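Local coordinates for protein 4-amino-4-deoxy-L-arabinose transferase or related glycosyltransferases of PMT family (PDB 5EZM) that probably transfers 4-amino-4-deoxy-L-arabinose from a polyprenyl-phosphate carrier to lipid A at the membrane, as a zinc-binding glycosyltransferase of the GT-C fold, at residues I122-M127 against L172-M177; M162-V167 against L204-V209; P149-A154 against Y348-I353. All coordinates share one frame; numbering follows the deposited sequence.

The three contacts tie together transmembrane helices of one GT-C bundle. Contacts 1 and 2 share helix 160-178, with centres about 16 Å apart; contact 3 uses the preceding helix 149-155, its centre about 13 Å from that of contact 2. W151 is the common joint: its NE1 lies 3.6 Å from CG1 of I122 in contact 1, and its CE3 lies 3.5 Å from CE of M162 in contact 2. Of the three, contact 2 borders the phosphocholine pocket, and its K206 side chain comes within about 9 Å of the side chains of E87 and H270 at the zinc site. Contact 1 also touches the decaprenyl-phosphate, and all three contacts touch bound lipid tails.

Contact 1: I122-M127 against L172-M177. With MPG ([(Z)-octadec-9-enyl] (2R)-2,3-bis(oxidanyl)propanoate), chain F; DSL (mono-trans, octa-cis decaprenyl-phosphate), chain C.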
loop_
_atom_site.group_PDB
_atom_site.type_symbol
_atom_site.label_atom_id
_atom_site.label_comp_id
_atom_site.label_asym_id
_atom_site.label_seq_id
_atom_site.Cartn_x
_atom_site.Cartn_y
_atom_site.Cartn_z
ATOM N N ILE A 122 -2.841 5.161 -12.627
ATOM C CA ILE A 122 -2.390 5.076 -14.016
ATOM C C ILE A 122 -3.361 5.812 -14.930
ATOM O O ILE A 122 -2.975 6.710 -15.687
ATOM C CB ILE A 122 -2.226 3.609 -14.447
ATOM C CG1 ILE A 122 -1.117 2.930 -13.645
ATOM C CG2 ILE A 122 -1.941 3.533 -15.940
ATOM C CD1 ILE A 122 -0.918 1.467 -14.001
ATOM N N GLY A 123 -4.643 5.455 -14.848
ATOM C CA GLY A 123 -5.675 6.005 -15.701
ATOM C C GLY A 123 -5.790 7.514 -15.661
ATOM O O GLY A 123 -5.644 8.172 -16.695
ATOM N N VAL A 124 -6.048 8.080 -14.479
ATOM C CA VAL A 124 -6.217 9.528 -14.400
ATOM C C VAL A 124 -4.905 10.245 -14.695
ATOM O O VAL A 124 -4.906 11.351 -15.258
ATOM C CB VAL A 124 -6.798 9.933 -13.032
ATOM C CG1 VAL A 124 -8.114 9.212 -12.789
ATOM C CG2 VAL A 124 -5.808 9.653 -11.912
ATOM N N SER A 125 -3.768 9.630 -14.348
ATOM C CA SER A 125 -2.483 10.252 -14.647
ATOM C C SER A 125 -2.292 10.414 -16.150
ATOM O O SER A 125 -1.963 11.506 -16.631
ATOM C CB SER A 125 -1.346 9.435 -14.042
ATOM O OG SER A 125 -1.348 9.537 -12.629
ATOM N N MET A 126 -2.510 9.347 -16.915
ATOM C CA MET A 126 -2.365 9.509 -18.353
ATOM C C MET A 126 -3.554 10.226 -18.983
ATOM O O MET A 126 -3.466 10.633 -20.148
ATOM C CB MET A 126 -2.116 8.158 -19.030
ATOM C CG MET A 126 -3.112 7.066 -18.730
ATOM S SD MET A 126 -2.456 5.466 -19.265
ATOM C CE MET A 126 -2.286 5.730 -21.028
ATOM N N MET A 127 -4.650 10.414 -18.247
ATOM C CA MET A 127 -5.703 11.301 -18.728
ATOM C C MET A 127 -5.237 12.751 -18.699
ATOM O O MET A 127 -5.349 13.472 -19.699
ATOM C CB MET A 127 -6.972 11.130 -17.894
ATOM C CG MET A 127 -8.077 12.097 -18.297
ATOM S SD MET A 127 -9.614 11.906 -17.379
ATOM C CE MET A 127 -9.055 12.265 -15.711
ATOM N N LEU A 172 -4.624 15.447 -7.987
ATOM C CA LEU A 172 -3.716 16.113 -8.915
ATOM C C LEU A 172 -4.275 16.115 -10.332
ATOM O O LEU A 172 -4.343 17.164 -10.984
ATOM C CB LEU A 172 -2.348 15.434 -8.883
ATOM C CG LEU A 172 -1.348 15.948 -9.919
ATOM C CD1 LEU A 172 -0.987 17.390 -9.626
ATOM C CD2 LEU A 172 -0.105 15.073 -9.960
ATOM N N ALA A 173 -4.687 14.944 -10.826
ATOM C CA ALA A 173 -5.151 14.843 -12.207
ATOM C C ALA A 173 -6.383 15.703 -12.443
ATOM O O ALA A 173 -6.485 16.383 -13.471
ATOM C CB ALA A 173 -5.443 13.387 -12.562
ATOM N N PHE A 174 -7.334 15.689 -11.506
ATOM C CA PHE A 174 -8.530 16.507 -11.676
ATOM C C PHE A 174 -8.190 17.991 -11.619
ATOM O O PHE A 174 -8.770 18.795 -12.359
ATOM C CB PHE A 174 -9.576 16.151 -10.619
ATOM C CG PHE A 174 -10.109 14.749 -10.738
ATOM C CD1 PHE A 174 -9.958 14.030 -11.914
ATOM C CD2 PHE A 174 -10.757 14.148 -9.671
ATOM C CE1 PHE A 174 -10.442 12.741 -12.021
ATOM C CE2 PHE A 174 -11.245 12.860 -9.773
ATOM C CZ PHE A 174 -11.087 12.155 -10.948
ATOM N N MET A 175 -7.245 18.371 -10.755
ATOM C CA MET A 175 -6.804 19.761 -10.726
ATOM C C MET A 175 -6.190 20.172 -12.059
ATOM O O MET A 175 -6.448 21.276 -12.553
ATOM C CB MET A 175 -5.809 19.973 -9.588
ATOM C CG MET A 175 -5.140 21.341 -9.582
ATOM S SD MET A 175 -6.298 22.709 -9.371
ATOM C CE MET A 175 -5.162 24.079 -9.170
ATOM N N LEU A 176 -5.381 19.296 -12.662
ATOM C CA LEU A 176 -4.785 19.628 -13.954
ATOM C C LEU A 176 -5.842 19.701 -15.050
ATOM O O LEU A 176 -5.783 20.583 -15.914
ATOM C CB LEU A 176 -3.703 18.613 -14.318
ATOM C CG LEU A 176 -2.500 18.532 -13.376
ATOM C CD1 LEU A 176 -1.447 17.579 -13.924
ATOM C CD2 LEU A 176 -1.904 19.906 -13.128
ATOM N N MET A 177 -6.817 18.788 -15.032
ATOM C CA MET A 177 -7.881 18.819 -16.032
ATOM C C MET A 177 -8.706 20.094 -15.920
ATOM O O MET A 177 -9.104 20.677 -16.936
ATOM C CB MET A 177 -8.785 17.595 -15.886
ATOM C CG MET A 177 -8.113 16.257 -16.161
ATOM S SD MET A 177 -7.631 16.039 -17.884
ATOM C CE MET A 177 -9.210 16.199 -18.718
HETATM C C2 MPG F . -10.633 1.499 -12.235
HETATM C C3 MPG F . -9.770 2.656 -12.722
HETATM C C4 MPG F . -9.891 2.903 -14.219
HETATM C C5 MPG F . -9.060 4.117 -14.661
HETATM C C6 MPG F . -9.776 4.982 -15.710
HETATM C C7 MPG F . -9.324 6.453 -15.657
HETATM C C8 MPG F . -9.805 7.264 -16.883
HETATM C C1 MPG F . -10.776 1.488 -10.711
HETATM C C21 DSL C . -1.799 20.717 -6.180
HETATM C C22 DSL C . -3.292 20.452 -6.099
HETATM C C23 DSL C . -3.879 19.206 -6.750
HETATM C C24 DSL C . -4.088 21.317 -5.452
HETATM C C25 DSL C . -5.614 21.055 -5.360
HETATM C C26 DSL C . -6.064 21.326 -3.898
HETATM C C27 DSL C . -7.200 22.405 -3.886
HETATM C C28 DSL C . -8.096 22.595 -5.133
HETATM C C29 DSL C . -7.395 23.165 -2.789
HETATM C C30 DSL C . -6.497 22.970 -1.539
HETATM C C31 DSL C . -6.400 24.309 -0.735
HETATM C C32 DSL C . -6.766 24.056 0.771
HETATM C C33 DSL C . -8.242 23.971 1.205
HETATM C C34 DSL C . -5.783 23.925 1.693
#
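V124 and A173 make the tight part of this contact, where segments 122-127 and 172-177 of helices 112-133 and 160-178 pass at 23°, their axes 8.8 Å apart. The methyl of A173 points toward the other helix, with its CB 3.7 Å from V124 CB and 3.4 Å from V124 O, so it rests on both side chain and backbone. The small alanine lets the two backbones draw together, to 5.8 Å between the CA atoms of S125 and A173.

Beyond this point the packing is wider and relies on two methionines and the edge of a phenylalanine. M127 leaves with CG anti to its backbone N (chi1 176°), runs extended, and bends at chi3 so that CE meets the F174 ring at its edge and in its plane, 4.0 Å from CE1. M177, bent at chi2 and chi3, crosses M127 at about a right angle and brings SD to 4.0 Å from M127 CG. No hydrogen bond spans the segments, and S125 OG turns back to G121 O of its own helix.

On the sides of the helices turned from this interface, lipid takes over. A lipid tail lies against G123, with C7 3.7 Å from CA; a beta carbon here would probably run into C5 of the same tail. Decaprenyl-phosphate C23 lies 3.5 Å from M175 CB on helix 160-178. Around the pair, helix 135-147 packs on I122, S125 and M126, W191 of helix 185-206 on M127, F174 and M177, and helices 323-339 and 352-365 on L172 and L176.

Contact 2: M162-V167 against L204-V209. With MPG ([(Z)-octadec-9-enyl] (2R)-2,3-bis(oxidanyl)propanoate), chain B; PC (phosphocholine), chain D.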
loop_
_atom_site.group_PDB
_atom_site.type_symbol
_atom_site.label_atom_id
_atom_site.label_comp_id
_atom_site.label_asym_id
_atom_site.label_seq_id
_atom_site.Cartn_x
_atom_site.Cartn_y
_atom_site.Cartn_z
ATOM N N MET A 162 -1.311 3.011 -0.826
ATOM C CA MET A 162 -1.626 2.992 -2.250
ATOM C C MET A 162 -3.041 3.498 -2.519
ATOM O O MET A 162 -3.282 4.153 -3.539
ATOM C CB MET A 162 -1.433 1.584 -2.818
ATOM C CG MET A 162 -1.929 1.408 -4.256
ATOM S SD MET A 162 -1.327 2.640 -5.445
ATOM C CE MET A 162 0.440 2.418 -5.300
ATOM N N THR A 163 -3.988 3.209 -1.625
ATOM C CA THR A 163 -5.321 3.790 -1.760
ATOM C C THR A 163 -5.250 5.311 -1.701
ATOM O O THR A 163 -5.783 6.014 -2.576
ATOM C CB THR A 163 -6.244 3.252 -0.663
ATOM O OG1 THR A 163 -5.999 1.855 -0.463
ATOM C CG2 THR A 163 -7.697 3.447 -1.051
ATOM N N LEU A 164 -4.571 5.837 -0.674
ATOM C CA LEU A 164 -4.365 7.278 -0.585
ATOM C C LEU A 164 -3.621 7.810 -1.803
ATOM O O LEU A 164 -3.893 8.927 -2.258
ATOM C CB LEU A 164 -3.607 7.619 0.696
ATOM C CG LEU A 164 -3.365 9.107 0.938
ATOM C CD1 LEU A 164 -4.688 9.832 1.101
ATOM C CD2 LEU A 164 -2.476 9.321 2.152
ATOM N N ALA A 165 -2.694 7.022 -2.354
ATOM C CA ALA A 165 -1.944 7.471 -3.521
ATOM C C ALA A 165 -2.840 7.568 -4.750
ATOM O O ALA A 165 -2.665 8.466 -5.583
ATOM C CB ALA A 165 -0.770 6.532 -3.785
ATOM N N GLY A 166 -3.799 6.653 -4.883
ATOM C CA GLY A 166 -4.691 6.697 -6.029
ATOM C C GLY A 166 -5.690 7.830 -5.937
ATOM O O GLY A 166 -5.932 8.540 -6.922
ATOM N N VAL A 167 -6.279 8.030 -4.755
ATOM C CA VAL A 167 -7.247 9.116 -4.628
ATOM C C VAL A 167 -6.551 10.473 -4.723
ATOM O O VAL A 167 -7.086 11.419 -5.316
ATOM C CB VAL A 167 -8.061 8.969 -3.329
ATOM C CG1 VAL A 167 -8.916 7.719 -3.396
ATOM C CG2 VAL A 167 -7.148 8.911 -2.127
ATOM N N LEU A 204 -11.093 10.728 4.150
ATOM C CA LEU A 204 -11.709 9.500 4.643
ATOM C C LEU A 204 -10.818 8.280 4.471
ATOM O O LEU A 204 -11.208 7.189 4.896
ATOM C CB LEU A 204 -13.045 9.259 3.941
ATOM C CG LEU A 204 -14.182 10.202 4.333
ATOM C CD1 LEU A 204 -15.430 9.912 3.512
ATOM C CD2 LEU A 204 -14.474 10.081 5.818
ATOM N N THR A 205 -9.647 8.428 3.857
ATOM C CA THR A 205 -8.708 7.327 3.696
ATOM C C THR A 205 -7.585 7.360 4.727
ATOM O O THR A 205 -7.268 6.330 5.327
ATOM C CB THR A 205 -8.118 7.341 2.281
ATOM O OG1 THR A 205 -9.151 7.046 1.332
ATOM C CG2 THR A 205 -7.002 6.314 2.153
ATOM N N LYS A 206 -6.975 8.533 4.957
ATOM C CA LYS A 206 -5.867 8.598 5.904
ATOM C C LYS A 206 -5.792 9.940 6.629
ATOM O O LYS A 206 -4.706 10.348 7.056
ATOM C CB LYS A 206 -4.541 8.312 5.199
ATOM C CG LYS A 206 -3.512 7.624 6.076
ATOM C CD LYS A 206 -2.223 7.382 5.315
ATOM C CE LYS A 206 -1.133 6.851 6.225
ATOM N NZ LYS A 206 0.171 6.823 5.514
ATOM N N GLY A 207 -6.912 10.636 6.777
ATOM C CA GLY A 207 -6.941 11.832 7.595
ATOM C C GLY A 207 -6.571 13.097 6.844
ATOM O O GLY A 207 -6.607 13.171 5.612
ATOM N N LEU A 208 -6.184 14.114 7.625
ATOM C CA LEU A 208 -6.013 15.471 7.106
ATOM C C LEU A 208 -4.944 15.571 6.027
ATOM O O LEU A 208 -4.909 16.573 5.305
ATOM C CB LEU A 208 -5.670 16.431 8.245
ATOM C CG LEU A 208 -6.729 16.619 9.332
ATOM C CD1 LEU A 208 -6.228 17.577 10.404
ATOM C CD2 LEU A 208 -8.036 17.114 8.730
ATOM N N VAL A 209 -4.074 14.563 5.913
ATOM C CA VAL A 209 -3.052 14.551 4.866
ATOM C C VAL A 209 -3.674 14.883 3.518
ATOM O O VAL A 209 -3.183 15.747 2.779
ATOM C CB VAL A 209 -2.346 13.183 4.829
ATOM C CG1 VAL A 209 -1.025 13.282 4.082
ATOM C CG2 VAL A 209 -2.152 12.644 6.240
HETATM C C2 MPG B . -1.830 17.264 9.264
HETATM C C3 MPG B . -0.530 16.585 8.848
HETATM C C4 MPG B . -0.497 15.116 9.246
HETATM C C5 MPG B . 0.681 14.351 8.622
HETATM C C6 MPG B . 0.564 12.836 8.844
HETATM C C7 MPG B . 1.167 12.024 7.682
HETATM C C8 MPG B . 0.552 10.606 7.580
HETATM C C9 MPG B . 0.511 10.073 6.125
HETATM C C1 MPG B . -1.774 18.787 9.115
HETATM P P1 PC D . -4.209 13.421 11.607
HETATM O O1 PC D . -4.983 13.051 10.361
HETATM O O3 PC D . -4.808 14.678 12.192
HETATM O O4 PC D . -2.763 13.685 11.252
HETATM O O2 PC D . -4.289 12.197 12.718
HETATM C C1 PC D . -3.166 11.385 12.940
HETATM C C2 PC D . -3.240 10.712 14.323
HETATM N N1 PC D . -3.423 9.271 14.208
HETATM C C3 PC D . -3.592 8.695 15.528
HETATM C C4 PC D . -4.606 8.978 13.421
HETATM C C5 PC D . -2.256 8.676 13.583
#
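L164 packs against T205 and K206 where helix 160-178 of the GT-C transmembrane bundle meets the C-terminal end of helix 185-206. No hydrogen bond crosses between the segments, which meet by van der Waals contact. The methyl CG2 of T205 lies over the L164 backbone and the root of its side chain, 3.8 Å from N and 3.9 Å from CB. A chi1 of -178° swings CG of L164 away from its own backbone nitrogen and carries CD2 out to the aliphatic part of K206, 3.7 Å from CD, with the two side chains crossing at about a right angle. T163 CB adds a wider touch on the same T205 methyl, at 4.2 Å.

The polar ends of these residues are satisfied elsewhere. T205 OG1 is hydrogen-bonded to V201 O within its own helix, T163 OG1 is hydrogen-bonded to H92 ND1, and K206 NZ forms a salt bridge with D161. L164 thus meets the carbon chain of a lysine whose charge is already engaged.

Ligand contacts follow directly along the chain. K206 CE and V209 CG2 rest on one lipid tail, the valine methyl 3.6 Å from its C8. At G207 the helix is left with a positive phi of 88°; a beta carbon here would probably crowd the carbonyl oxygen of K206 and O1 of phosphocholine. The pocket for that group also includes E87 and H268, which bind zinc. The turn through G207 presents the next amide to the phosphate, where L208 N donates a hydrogen bond to O1 of phosphocholine, 3.2 Å long with an N-H...O angle of 157°.

Contact 3: P149-A154 against Y348-I353; sequences PMWSVA and YIVPVI. With MPG ([(Z)-octadec-9-enyl] (2R)-2,3-bis(oxidanyl)propanoate), chain L.
M150 reaches across from helix 149-155 into a recess formed by I349, V350 and I353. Its SD lies 3.6 Å from I349 CG2 and 3.9 Å from I353 CG1, while CG meets V350 CG2. The M150 chain runs nearly straight through chi1 and chi2 (176° and 160°) toward the partner segment, and the bend at chi3 turns CE onto a bound lipid tail, 3.7 Å from C12. Beside it, V350 CG1 approaches the W151 indole obliquely, 4.0 Å from CZ3, and I353 CG2 touches W151 CB at 3.9 Å. An alanine in place of M150 is likely to open a gap between I349 and I353 and leave the lipid tail without its contact to the methionine methyl.

A second shell probably helps position these groups. The indole NE1 is hydrogen-bonded to G118 O, and A165 of helix 160-178 packs on V350. On the other segment, a type I turn from I349 to V352 lies at the approach to the following helix, with V352 N bonded to I349 O. The turn brings I349 CG2, V350 CG2 and I353 CG1 round the M150 side chain, while P351 O accepts a bond from W330 NE1. The arrangement is packing of helix 149-155 against this turn and the start region of the transmembrane helix after it, in the helical bundle of a GT-C glycosyltransferase, with a lipid tail bound along its flank.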
loop_
_atom_site.group_PDB
_atom_site.type_symbol
_atom_site.label_atom_id
_atom_site.label_comp_id
_atom_site.label_asym_id
_atom_site.label_seq_id
_atom_site.Cartn_x
_atom_site.Cartn_y
_atom_site.Cartn_z
ATOM N N PRO A 149 8.532 0.338 -9.856
ATOM C CA PRO A 149 8.302 -0.729 -8.871
ATOM C C PRO A 149 7.541 -0.267 -7.645
ATOM O O PRO A 149 6.818 -1.071 -7.049
ATOM C CB PRO A 149 9.723 -1.181 -8.513
ATOM C CG PRO A 149 10.560 0.012 -8.771
ATOM C CD PRO A 149 9.959 0.672 -9.979
ATOM N N MET A 150 7.677 0.997 -7.241
ATOM C CA MET A 150 6.915 1.467 -6.088
ATOM C C MET A 150 5.419 1.472 -6.382
ATOM O O MET A 150 4.612 1.089 -5.525
ATOM C CB MET A 150 7.393 2.855 -5.667
ATOM C CG MET A 150 6.600 3.469 -4.527
ATOM S SD MET A 150 7.496 4.792 -3.681
ATOM C CE MET A 150 8.532 3.841 -2.573
ATOM N N TRP A 151 5.028 1.866 -7.596
ATOM C CA TRP A 151 3.605 1.929 -7.909
ATOM C C TRP A 151 3.007 0.538 -8.096
ATOM O O TRP A 151 1.879 0.283 -7.660
ATOM C CB TRP A 151 3.370 2.783 -9.152
ATOM C CG TRP A 151 1.926 3.116 -9.348
ATOM C CD1 TRP A 151 1.072 2.572 -10.264
ATOM C CD2 TRP A 151 1.154 4.052 -8.588
ATOM N NE1 TRP A 151 -0.181 3.122 -10.128
ATOM C CE2 TRP A 151 -0.156 4.033 -9.107
ATOM C CE3 TRP A 151 1.445 4.908 -7.521
ATOM C CZ2 TRP A 151 -1.171 4.835 -8.595
ATOM C CZ3 TRP A 151 0.437 5.702 -7.013
ATOM C CH2 TRP A 151 -0.856 5.662 -7.552
ATOM N N SER A 152 3.739 -0.376 -8.740
ATOM C CA SER A 152 3.204 -1.715 -8.983
ATOM C C SER A 152 3.241 -2.566 -7.718
ATOM O O SER A 152 2.240 -3.196 -7.353
ATOM C CB SER A 152 3.982 -2.400 -10.109
ATOM O OG SER A 152 5.278 -2.784 -9.679
ATOM N N VAL A 153 4.395 -2.601 -7.048
ATOM C CA VAL A 153 4.516 -3.308 -5.774
ATOM C C VAL A 153 3.501 -2.770 -4.773
ATOM O O VAL A 153 2.682 -3.518 -4.225
ATOM C CB VAL A 153 5.952 -3.203 -5.231
ATOM C CG1 VAL A 153 5.999 -3.537 -3.741
ATOM C CG2 VAL A 153 6.879 -4.122 -6.006
ATOM N N ALA A 154 3.535 -1.456 -4.527
ATOM C CA ALA A 154 2.573 -0.869 -3.602
ATOM C C ALA A 154 1.141 -1.102 -4.068
ATOM O O ALA A 154 0.231 -1.234 -3.243
ATOM C CB ALA A 154 2.848 0.625 -3.430
ATOM N N TYR A 348 4.546 6.379 2.918
ATOM C CA TYR A 348 4.270 7.813 2.938
ATOM C C TYR A 348 4.630 8.469 1.613
ATOM O O TYR A 348 3.942 9.391 1.158
ATOM C CB TYR A 348 5.040 8.496 4.073
ATOM C CG TYR A 348 4.555 8.175 5.470
ATOM C CD1 TYR A 348 3.452 7.360 5.679
ATOM C CD2 TYR A 348 5.200 8.699 6.583
ATOM C CE1 TYR A 348 3.010 7.065 6.954
ATOM C CE2 TYR A 348 4.765 8.413 7.864
ATOM C CZ TYR A 348 3.669 7.596 8.044
ATOM O OH TYR A 348 3.230 7.307 9.316
ATOM N N ILE A 349 5.705 7.999 0.971
ATOM C CA ILE A 349 6.217 8.683 -0.212
ATOM C C ILE A 349 5.521 8.247 -1.495
ATOM O O ILE A 349 5.759 8.854 -2.550
ATOM C CB ILE A 349 7.743 8.485 -0.321
ATOM C CG1 ILE A 349 8.387 9.712 -0.954
ATOM C CG2 ILE A 349 8.082 7.245 -1.126
ATOM C CD1 ILE A 349 7.989 11.002 -0.285
ATOM N N VAL A 350 4.644 7.238 -1.436
ATOM C CA VAL A 350 4.015 6.732 -2.662
ATOM C C VAL A 350 3.243 7.799 -3.427
ATOM O O VAL A 350 3.329 7.820 -4.664
ATOM C CB VAL A 350 3.169 5.489 -2.347
ATOM C CG1 VAL A 350 2.473 4.996 -3.597
ATOM C CG2 VAL A 350 4.046 4.380 -1.771
ATOM N N PRO A 351 2.482 8.706 -2.794
ATOM C CA PRO A 351 1.721 9.700 -3.578
ATOM C C PRO A 351 2.548 10.559 -4.535
ATOM O O PRO A 351 1.951 11.235 -5.384
ATOM C CB PRO A 351 1.064 10.565 -2.496
ATOM C CG PRO A 351 0.857 9.639 -1.382
ATOM C CD PRO A 351 2.064 8.730 -1.379
ATOM N N VAL A 352 3.881 10.566 -4.441
ATOM C CA VAL A 352 4.656 11.355 -5.395
ATOM C C VAL A 352 4.822 10.638 -6.729
ATOM O O VAL A 352 5.130 11.290 -7.737
ATOM C CB VAL A 352 6.045 11.725 -4.844
ATOM C CG1 VAL A 352 5.937 12.227 -3.417
ATOM C CG2 VAL A 352 7.002 10.542 -4.936
ATOM N N ILE A 353 4.611 9.319 -6.769
ATOM C CA ILE A 353 4.901 8.556 -7.985
ATOM C C ILE A 353 4.033 8.983 -9.165
ATOM O O ILE A 353 4.580 9.179 -10.262
ATOM C CB ILE A 353 4.807 7.047 -7.697
ATOM C CG1 ILE A 353 5.801 6.655 -6.601
ATOM C CG2 ILE A 353 5.065 6.241 -8.964
ATOM C CD1 ILE A 353 7.247 6.915 -6.964
HETATM C C5 MPG L . 16.653 -2.631 -6.727
HETATM C C6 MPG L . 15.711 -2.516 -5.516
HETATM C C7 MPG L . 14.276 -2.090 -5.894
HETATM C C8 MPG L . 13.519 -1.506 -4.675
HETATM C C9 MPG L . 12.031 -1.185 -4.960
HETATM C C10 MPG L . 11.374 -0.387 -3.800
HETATM C C11 MPG L . 9.845 -0.577 -3.753
HETATM C C12 MPG L . 9.186 0.244 -2.593
HETATM C C13 MPG L . 7.669 -0.016 -2.478
HETATM C C14 MPG L . 7.067 0.529 -1.144
HETATM C C15 MPG L . 5.612 0.021 -0.896
HETATM C C16 MPG L . 4.858 0.861 0.172
#